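Glycosyl hydrolase family 2, TIM barrel domain protein (Parabacteroides merdae ATCC 43184, PDB 6DXU) probably hydrolyses beta-glucuronides to release glucuronic acid, acting as a glycoside hydrolase family 2 beta-glucuronidase of a human gut bacterium. Local coordinates at residues Val80-Asn85 with Ile780-Thr785; Met176-Leu181 with Glu388-Arg393; Asp183-Gly188 with Ser597-Pro602. One frame throughout, in Å; residues are numbered along the deposited sequence.

Interaction 1. Residues Val80-Asn85 with Ile780-Thr785; sequences VDPDVN and ICNLGT. With NA (sodium ion), chain N.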
loop_
_atom_site.group_PDB
_atom_site.type_symbol
_atom_site.label_atom_id
_atom_site.label_comp_id
_atom_site.label_asym_id
_atom_site.label_seq_id
_atom_site.Cartn_x
_atom_site.Cartn_y
_atom_site.Cartn_z
ATOM N N VAL D 80 34.471 10.463 -15.455
ATOM C CA VAL D 80 35.563 10.373 -16.421
ATOM C C VAL D 80 36.717 9.525 -15.926
ATOM O O VAL D 80 37.626 9.227 -16.720
ATOM C CB VAL D 80 36.078 11.770 -16.839
ATOM C CG1 VAL D 80 35.002 12.527 -17.601
ATOM C CG2 VAL D 80 36.550 12.578 -15.626
ATOM N N ASP D 81 36.706 9.098 -14.670
ATOM C CA ASP D 81 37.745 8.188 -14.215
ATOM C C ASP D 81 37.759 6.968 -15.118
ATOM O O ASP D 81 36.717 6.319 -15.296
ATOM C CB ASP D 81 37.544 7.754 -12.767
ATOM C CG ASP D 81 38.734 6.943 -12.249
ATOM O OD1 ASP D 81 38.835 5.748 -12.592
ATOM O OD2 ASP D 81 39.608 7.534 -11.575
ATOM N N PRO D 82 38.902 6.623 -15.711
ATOM C CA PRO D 82 38.903 5.585 -16.750
ATOM C C PRO D 82 38.678 4.171 -16.235
ATOM O O PRO D 82 38.449 3.275 -17.058
ATOM C CB PRO D 82 40.305 5.721 -17.374
ATOM C CG PRO D 82 41.165 6.245 -16.235
ATOM C CD PRO D 82 40.236 7.230 -15.523
ATOM N N ASP D 83 38.719 3.922 -14.925
ATOM C CA ASP D 83 38.734 2.550 -14.417
ATOM C C ASP D 83 37.464 2.148 -13.667
ATOM O O ASP D 83 37.410 1.045 -13.111
ATOM C CB ASP D 83 39.949 2.351 -13.509
ATOM C CG ASP D 83 41.264 2.562 -14.254
ATOM O OD1 ASP D 83 41.349 2.140 -15.429
ATOM O OD2 ASP D 83 42.195 3.154 -13.673
ATOM N N VAL D 84 36.434 2.992 -13.642
ATOM C CA VAL D 84 35.231 2.683 -12.877
ATOM C C VAL D 84 33.993 3.081 -13.670
ATOM O O VAL D 84 34.021 4.029 -14.463
ATOM C CB VAL D 84 35.217 3.399 -11.503
ATOM C CG1 VAL D 84 36.367 2.912 -10.621
ATOM C CG2 VAL D 84 35.268 4.914 -11.679
ATOM N N ASN D 85 32.901 2.347 -13.433
ATOM C CA ASN D 85 31.567 2.775 -13.846
ATOM C C ASN D 85 31.123 3.916 -12.937
ATOM O O ASN D 85 31.227 3.807 -11.708
ATOM C CB ASN D 85 30.553 1.622 -13.701
ATOM C CG ASN D 85 30.990 0.334 -14.369
ATOM O OD1 ASN D 85 31.335 0.329 -15.545
ATOM N ND2 ASN D 85 30.924 -0.793 -13.622
ATOM N N ILE D 780 46.649 16.348 -11.501
ATOM C CA ILE D 780 45.438 17.109 -11.851
ATOM C C ILE D 780 44.805 16.329 -12.997
ATOM O O ILE D 780 45.009 16.604 -14.182
ATOM C CB ILE D 780 45.748 18.570 -12.193
ATOM C CG1 ILE D 780 46.432 19.240 -10.996
ATOM C CG2 ILE D 780 44.472 19.339 -12.565
ATOM C CD1 ILE D 780 46.855 20.661 -11.232
ATOM N N CYS D 781 44.043 15.298 -12.630
ATOM C CA CYS D 781 43.504 14.349 -13.590
ATOM C C CYS D 781 41.987 14.309 -13.454
ATOM O O CYS D 781 41.389 15.101 -12.716
ATOM C CB CYS D 781 44.121 12.957 -13.390
ATOM S SG CYS D 781 43.819 12.159 -11.786
ATOM N N ASN D 782 41.369 13.403 -14.211
ATOM C CA ASN D 782 39.915 13.233 -14.216
ATOM C C ASN D 782 39.196 14.553 -14.502
ATOM O O ASN D 782 38.124 14.850 -13.951
ATOM C CB ASN D 782 39.432 12.605 -12.910
ATOM C CG ASN D 782 39.864 11.150 -12.782
ATOM O OD1 ASN D 782 40.120 10.468 -13.782
ATOM N ND2 ASN D 782 39.978 10.680 -11.554
ATOM N N LEU D 783 39.777 15.347 -15.385
ATOM C CA LEU D 783 39.095 16.543 -15.862
ATOM C C LEU D 783 38.319 16.297 -17.148
ATOM O O LEU D 783 37.523 17.153 -17.550
ATOM C CB LEU D 783 40.099 17.680 -16.090
ATOM C CG LEU D 783 40.921 18.118 -14.877
ATOM C CD1 LEU D 783 41.751 19.343 -15.222
ATOM C CD2 LEU D 783 40.020 18.362 -13.655
ATOM N N GLY D 784 38.528 15.161 -17.805
ATOM C CA GLY D 784 37.873 14.932 -19.081
ATOM C C GLY D 784 38.443 15.753 -20.218
ATOM O O GLY D 784 37.720 16.072 -21.170
ATOM N N THR D 785 39.718 16.127 -20.131
ATOM C CA THR D 785 40.411 16.871 -21.175
ATOM C C THR D 785 41.677 16.120 -21.562
ATOM O O THR D 785 42.196 15.308 -20.796
ATOM C CB THR D 785 40.810 18.272 -20.720
ATOM O OG1 THR D 785 41.734 18.152 -19.626
ATOM C CG2 THR D 785 39.568 19.112 -20.298
HETATM NA NA NA N . 33.966 6.317 -15.571
HETATM O O HOH W 1 31.320 5.755 -16.293
#
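D81 faces two ways: its backbone O binds a sodium ion, while its carboxylate turns to N782, some 700 residues further along the chain. The single hydrogen bond across the contact runs from N782 ND2 to D81 OD2 (3.2 Å) and is rather bent, at 143°. It reaches the oxygen on the anti side, with carboxylate and amide planes 58° apart. The same ND2 also donates to E77. Beside it, N782 OD1 sits 3.3 Å from D81 CA and meets the ring of P82 at CD (3.7 Å). The other half is a close van der Waals fit of V80 against the loop backbone. V80 points into the 780-785 loop, and its CG2, lying between the backbone N and the carbonyl carbon (chi1 -66°), comes to 3.2 Å from N782 O. Its CG1 rests against G784, whose positive phi suits a glycine and which leaves little room beside V80 CG1. N782 too has a positive phi. On the other side, D81 to V84 form a type I turn, reinforced by an Asx turn in which D83 N donates to D81 OD1 (3.0 Å). The turn presents D81 O (2.8 Å) and V84 O (2.5 Å) to the sodium, with D78 O and a water as further ligands. R790 forms salt bridges with both D81 and D83. The contact thus ties the sugar-binding domain to the C-terminal domain 5 region through a neutral amide set between two acids, a chemistry consistent with ionised carboxylates on both E77 and D81.

Interaction 2. Residues Met176-Leu181 with Glu388-Arg393; sequences MIPSDL and EIPWCR. With NA (sodium ion), chain O.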
loop_
_atom_site.group_PDB
_atom_site.type_symbol
_atom_site.label_atom_id
_atom_site.label_comp_id
_atom_site.label_asym_id
_atom_site.label_seq_id
_atom_site.Cartn_x
_atom_site.Cartn_y
_atom_site.Cartn_z
ATOM N N MET D 176 12.061 5.425 -15.382
ATOM C CA MET D 176 12.302 6.842 -15.175
ATOM C C MET D 176 13.052 7.383 -16.385
ATOM O O MET D 176 13.946 6.705 -16.908
ATOM C CB MET D 176 13.126 7.066 -13.887
ATOM C CG MET D 176 13.440 8.531 -13.565
ATOM S SD MET D 176 14.632 8.670 -12.194
ATOM C CE MET D 176 16.175 8.242 -13.031
ATOM N N ILE D 177 12.667 8.569 -16.858
ATOM C CA ILE D 177 13.431 9.193 -17.940
ATOM C C ILE D 177 14.480 10.098 -17.308
ATOM O O ILE D 177 14.240 10.636 -16.214
ATOM C CB ILE D 177 12.539 9.973 -18.917
ATOM C CG1 ILE D 177 11.809 11.126 -18.221
ATOM C CG2 ILE D 177 11.558 9.017 -19.580
ATOM C CD1 ILE D 177 11.105 12.117 -19.219
ATOM N N PRO D 178 15.667 10.271 -17.931
ATOM C CA PRO D 178 16.077 9.657 -19.203
ATOM C C PRO D 178 16.533 8.202 -19.072
ATOM O O PRO D 178 16.683 7.680 -17.964
ATOM C CB PRO D 178 17.275 10.513 -19.630
ATOM C CG PRO D 178 17.902 10.905 -18.334
ATOM C CD PRO D 178 16.739 11.122 -17.376
ATOM N N SER D 179 16.769 7.582 -20.224
ATOM C CA SER D 179 17.236 6.204 -20.309
ATOM C C SER D 179 18.748 6.129 -20.148
ATOM O O SER D 179 19.484 6.979 -20.665
ATOM C CB SER D 179 16.843 5.616 -21.666
ATOM O OG SER D 179 17.524 4.397 -21.907
ATOM N N ASP D 180 19.216 5.081 -19.464
ATOM C CA ASP D 180 20.650 4.812 -19.397
ATOM C C ASP D 180 21.236 4.414 -20.742
ATOM O O ASP D 180 22.454 4.251 -20.842
ATOM C CB ASP D 180 20.937 3.714 -18.351
ATOM C CG ASP D 180 20.872 4.251 -16.919
ATOM O OD1 ASP D 180 21.762 5.045 -16.543
ATOM O OD2 ASP D 180 19.919 3.916 -16.191
ATOM N N LEU D 181 20.415 4.228 -21.776
ATOM C CA LEU D 181 20.979 4.066 -23.113
ATOM C C LEU D 181 21.499 5.382 -23.673
ATOM O O LEU D 181 22.199 5.380 -24.690
ATOM C CB LEU D 181 19.929 3.487 -24.065
ATOM C CG LEU D 181 19.387 2.111 -23.659
ATOM C CD1 LEU D 181 18.224 1.702 -24.556
ATOM C CD2 LEU D 181 20.478 1.065 -23.717
ATOM N N GLU D 388 13.964 20.690 -24.388
ATOM C CA GLU D 388 13.188 19.457 -24.490
ATOM C C GLU D 388 13.168 18.692 -23.173
ATOM O O GLU D 388 13.957 18.966 -22.266
ATOM C CB GLU D 388 13.733 18.537 -25.598
ATOM C CG GLU D 388 15.093 17.904 -25.328
ATOM C CD GLU D 388 15.682 17.260 -26.597
ATOM O OE1 GLU D 388 15.491 17.829 -27.694
ATOM O OE2 GLU D 388 16.281 16.165 -26.504
ATOM N N ILE D 389 12.228 17.748 -23.063
ATOM C CA ILE D 389 12.189 16.846 -21.911
ATOM C C ILE D 389 13.132 15.682 -22.176
ATOM O O ILE D 389 13.386 15.349 -23.347
ATOM C CB ILE D 389 10.772 16.319 -21.612
ATOM C CG1 ILE D 389 10.186 15.598 -22.828
ATOM C CG2 ILE D 389 9.882 17.449 -21.132
ATOM C CD1 ILE D 389 8.975 14.682 -22.473
ATOM N N PRO D 390 13.646 15.013 -21.125
ATOM C CA PRO D 390 14.600 13.917 -21.345
ATOM C C PRO D 390 13.961 12.586 -21.690
ATOM O O PRO D 390 14.403 11.563 -21.178
ATOM C CB PRO D 390 15.342 13.827 -20.002
ATOM C CG PRO D 390 14.362 14.323 -19.000
ATOM C CD PRO D 390 13.543 15.382 -19.702
ATOM N N TRP D 391 12.937 12.567 -22.543
ATOM C CA TRP D 391 12.442 11.306 -23.094
ATOM C C TRP D 391 13.396 10.948 -24.228
ATOM O O TRP D 391 13.181 11.297 -25.394
ATOM C CB TRP D 391 10.997 11.430 -23.563
ATOM C CG TRP D 391 10.394 10.115 -24.036
ATOM C CD1 TRP D 391 10.814 8.847 -23.714
ATOM C CD2 TRP D 391 9.292 9.950 -24.935
ATOM N NE1 TRP D 391 10.032 7.918 -24.336
ATOM C CE2 TRP D 391 9.085 8.562 -25.090
ATOM C CE3 TRP D 391 8.443 10.841 -25.604
ATOM C CZ2 TRP D 391 8.075 8.042 -25.902
ATOM C CZ3 TRP D 391 7.437 10.322 -26.410
ATOM C CH2 TRP D 391 7.256 8.937 -26.544
ATOM N N CYS D 392 14.473 10.242 -23.874
ATOM C CA CYS D 392 15.666 10.120 -24.710
ATOM C C CYS D 392 16.094 8.657 -24.801
ATOM O O CYS D 392 16.844 8.185 -23.944
ATOM C CB CYS D 392 16.773 10.999 -24.131
ATOM S SG CYS D 392 18.332 11.015 -25.061
ATOM N N ARG D 393 15.644 7.973 -25.860
ATOM C CA ARG D 393 15.933 6.566 -26.155
ATOM C C ARG D 393 15.182 5.586 -25.264
ATOM O O ARG D 393 14.709 5.944 -24.176
ATOM C CB ARG D 393 17.436 6.270 -26.059
ATOM C CG ARG D 393 18.291 7.136 -26.968
ATOM C CD ARG D 393 19.769 6.766 -26.849
ATOM N NE ARG D 393 20.548 7.555 -27.801
ATOM C CZ ARG D 393 21.873 7.517 -27.917
ATOM N NH1 ARG D 393 22.598 6.734 -27.129
ATOM N NH2 ARG D 393 22.470 8.270 -28.828
HETATM NA NA NA O . 16.102 5.585 -16.748
HETATM O O HOH W 2 16.929 3.760 -18.143
HETATM O O HOH W 3 17.940 5.550 -15.253
#
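The touching parts, 177-181 and 390-393, run 39° apart end to end and come closest at P178 and P390, whose CA atoms are 5.0 Å apart. The 388-393 segment is a beta-alpha loop of the TIM barrel, leaving strand 384-388 for helix 399-416; the other segment is a loop of the sugar-binding domain, kinked by a cis peptide before P178. The two prolines pack obliquely, CB to CB at 3.9 Å, and P178 CA makes a CA-H...O contact with P390 O. I177 crosses the P390 ring at about a right angle: chi1 of 62° sets CG1 between the backbone N and the carbonyl carbon, and CD1 reaches P390 CG at 3.9 Å. W391, centre of an inverse gamma turn, meets I177 CG2 through its CD1. S179 lays its CB on the carbonyl oxygens of C392 and R393; its OG accepts from L181 N in an ST turn and also bonds D436. In the 176-181 loop a sodium ion binds M176 O (2.4 Å) and P178 O (2.5 Å), with D173 O and two waters. R393 stretches out from CG to NE beside L181, donating from NH1 to L181 O (2.8 Å), with a salt bridge from NE to E430 and a cation-pi contact with W433. An alanine here would probably leave E430 without its charged mate, L181 O with one donor fewer, and a gap beside W433. L181 O also accepts from S59 of a second subunit, and it meets R393 NH1 edge-on in the guanidinium plane, with the donor 24° off the carbonyl plane.

Interaction 3. Residues Asp183-Gly188 with Ser597-Pro602; sequences DFNIYG and STPVRP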
loop_
_atom_site.group_PDB
_atom_site.type_symbol
_atom_site.label_atom_id
_atom_site.label_comp_id
_atom_site.label_asym_id
_atom_site.label_seq_id
_atom_site.Cartn_x
_atom_site.Cartn_y
_atom_site.Cartn_z
ATOM N N ASP D 183 23.500 8.896 -24.387
ATOM C CA ASP D 183 24.914 9.266 -24.541
ATOM C C ASP D 183 25.306 10.410 -23.613
ATOM O O ASP D 183 25.993 11.349 -24.024
ATOM C CB ASP D 183 25.175 9.620 -26.007
ATOM C CG ASP D 183 26.672 9.816 -26.340
ATOM O OD1 ASP D 183 27.547 9.153 -25.731
ATOM O OD2 ASP D 183 26.965 10.659 -27.218
ATOM N N PHE D 184 24.862 10.375 -22.355
ATOM C CA PHE D 184 25.297 11.349 -21.357
ATOM C C PHE D 184 25.064 10.736 -19.986
ATOM O O PHE D 184 24.288 9.790 -19.839
ATOM C CB PHE D 184 24.578 12.708 -21.495
ATOM C CG PHE D 184 23.070 12.662 -21.278
ATOM C CD1 PHE D 184 22.210 12.396 -22.336
ATOM C CD2 PHE D 184 22.523 12.919 -20.027
ATOM C CE1 PHE D 184 20.836 12.368 -22.145
ATOM C CE2 PHE D 184 21.136 12.881 -19.822
ATOM C CZ PHE D 184 20.298 12.603 -20.885
ATOM N N ASN D 185 25.761 11.268 -18.988
ATOM C CA ASN D 185 25.620 10.769 -17.628
ATOM C C ASN D 185 24.318 11.245 -17.015
ATOM O O ASN D 185 23.975 12.430 -17.103
ATOM C CB ASN D 185 26.771 11.245 -16.751
ATOM C CG ASN D 185 28.098 10.705 -17.210
ATOM O OD1 ASN D 185 28.313 9.505 -17.213
ATOM N ND2 ASN D 185 28.989 11.590 -17.603
ATOM N N ILE D 186 23.625 10.321 -16.355
ATOM C CA ILE D 186 22.433 10.644 -15.570
ATOM C C ILE D 186 22.941 10.931 -14.164
ATOM O O ILE D 186 23.046 10.044 -13.305
ATOM C CB ILE D 186 21.402 9.524 -15.613
ATOM C CG1 ILE D 186 21.091 9.201 -17.077
ATOM C CG2 ILE D 186 20.114 9.952 -14.882
ATOM C CD1 ILE D 186 20.136 8.026 -17.238
ATOM N N TYR D 187 23.283 12.183 -13.939
ATOM C CA TYR D 187 24.082 12.572 -12.788
ATOM C C TYR D 187 23.253 12.574 -11.510
ATOM O O TYR D 187 22.019 12.645 -11.533
ATOM C CB TYR D 187 24.666 13.958 -13.019
ATOM C CG TYR D 187 25.922 14.001 -13.850
ATOM C CD1 TYR D 187 26.995 13.139 -13.581
ATOM C CD2 TYR D 187 26.078 14.962 -14.855
ATOM C CE1 TYR D 187 28.182 13.217 -14.324
ATOM C CE2 TYR D 187 27.274 15.055 -15.602
ATOM C CZ TYR D 187 28.306 14.182 -15.328
ATOM O OH TYR D 187 29.474 14.258 -16.049
ATOM N N GLY D 188 23.946 12.523 -10.377
ATOM C CA GLY D 188 23.296 12.532 -9.080
ATOM C C GLY D 188 23.783 13.690 -8.233
ATOM O O GLY D 188 24.929 14.132 -8.368
ATOM N N SER D 597 31.087 14.548 -20.688
ATOM C CA SER D 597 31.282 13.155 -20.312
ATOM C C SER D 597 30.075 12.292 -20.665
ATOM O O SER D 597 28.925 12.732 -20.602
ATOM C CB SER D 597 31.581 13.042 -18.815
ATOM O OG SER D 597 31.656 11.670 -18.427
ATOM N N THR D 598 30.351 11.046 -21.052
ATOM C CA THR D 598 29.315 10.078 -21.379
ATOM C C THR D 598 29.737 8.687 -20.912
ATOM O O THR D 598 30.909 8.293 -21.086
ATOM C CB THR D 598 29.010 10.062 -22.890
ATOM O OG1 THR D 598 28.188 8.936 -23.190
ATOM C CG2 THR D 598 30.289 9.969 -23.713
ATOM N N PRO D 599 28.815 7.920 -20.319
ATOM C CA PRO D 599 29.188 6.615 -19.768
ATOM C C PRO D 599 29.356 5.540 -20.821
ATOM O O PRO D 599 29.841 4.449 -20.494
ATOM C CB PRO D 599 28.008 6.281 -18.843
ATOM C CG PRO D 599 26.815 6.965 -19.499
ATOM C CD PRO D 599 27.383 8.226 -20.125
ATOM N N VAL D 600 28.929 5.778 -22.060
ATOM C CA VAL D 600 28.892 4.705 -23.039
ATOM C C VAL D 600 30.110 4.720 -23.955
ATOM O O VAL D 600 30.149 3.965 -24.931
ATOM C CB VAL D 600 27.573 4.717 -23.846
ATOM C CG1 VAL D 600 26.357 4.604 -22.903
ATOM C CG2 VAL D 600 27.457 5.967 -24.722
ATOM N N ARG D 601 31.114 5.550 -23.667
ATOM C CA ARG D 601 32.306 5.644 -24.516
ATOM C C ARG D 601 33.590 5.476 -23.709
ATOM O O ARG D 601 34.433 6.380 -23.659
ATOM C CB ARG D 601 32.301 6.967 -25.277
ATOM C CG ARG D 601 31.065 7.140 -26.157
ATOM C CD ARG D 601 31.142 8.451 -26.940
ATOM N NE ARG D 601 29.846 8.821 -27.515
ATOM C CZ ARG D 601 29.548 8.725 -28.812
ATOM N NH1 ARG D 601 30.446 8.256 -29.677
ATOM N NH2 ARG D 601 28.340 9.081 -29.244
ATOM N N PRO D 602 33.780 4.312 -23.076
ATOM C CA PRO D 602 34.988 4.109 -22.251
ATOM C C PRO D 602 36.300 4.147 -23.022
ATOM O O PRO D 602 37.353 4.366 -22.404
ATOM C CB PRO D 602 34.756 2.722 -21.633
ATOM C CG PRO D 602 33.838 2.029 -22.573
ATOM C CD PRO D 602 32.920 3.118 -23.089
HETATM O O HOH W 4 28.131 14.294 -18.555
#
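The guanidinium of R601 meets the carboxylate of D183 at its edge, D183 CG and T598 CG2 both lying in its plane, while the carboxylate itself is turned 55° from it. The Y187 ring, in turn, carries N185 CB over one face, offset toward the rim. R601 grips D183 side-on with two nitrogens: NE bonds OD1 on the syn side (2.9 Å), and NH2 bonds OD2 from above the carboxylate plane (2.9 Å). OD1 takes a second bond from T598 OG1 (2.6 Å), which arrives from the opposite face of the plane to R601 NE. Because D183 CG lies anti to its backbone N (chi1 -171°), the carboxylate is carried across to these donors. N610 adds a bond to D183 OD2, and Y489 one to R601 NH2, giving both ends of the pair second partners. At the other end N185 ND2 donates to S597 OG (2.8 Å), which lies almost in the amide plane, and to a water that itself donates to S597 O; a weak bond joins ND2 to Y187 OH, whose strongest partner is D335. The N185 side chain and the P599 ring slide past each other in opposite directions, OD1 to CD at 3.3 Å, and CD also packs on the F184 carbonyl carbon. S597 OG in turn is hydrogen-bonded to Y608 O. T598 to R601 form a type I turn, which brings T598 and R601 to the same carboxylate. The bidentate aspartate-arginine salt bridge thus joins a sugar-binding-domain loop to the one after strand 596-597, which runs into D603, N604 and P605 of the bicine pocket.

How the interactions relate
All three contacts fasten loops of the sugar-binding domain to later parts of the chain. Interaction 3 lies midway, its centre about 12 Å from the centres of both others, while those of interactions 1 and 2 are about 24 Å apart. It touches each neighbour: V80 CG1 packs on S597 OG at 3.6 Å, and I186 CD1 reaches P178 O at 3.5 Å. In sequence, interactions 2 and 3 cross, and interaction 1 encloses both. Separate sodium ions sit at interactions 1 and 2. The side chain of R601 is about 8 Å from bound bicine, that of P82 about 12 Å. Interactions 2 and 3 also touch the second subunit.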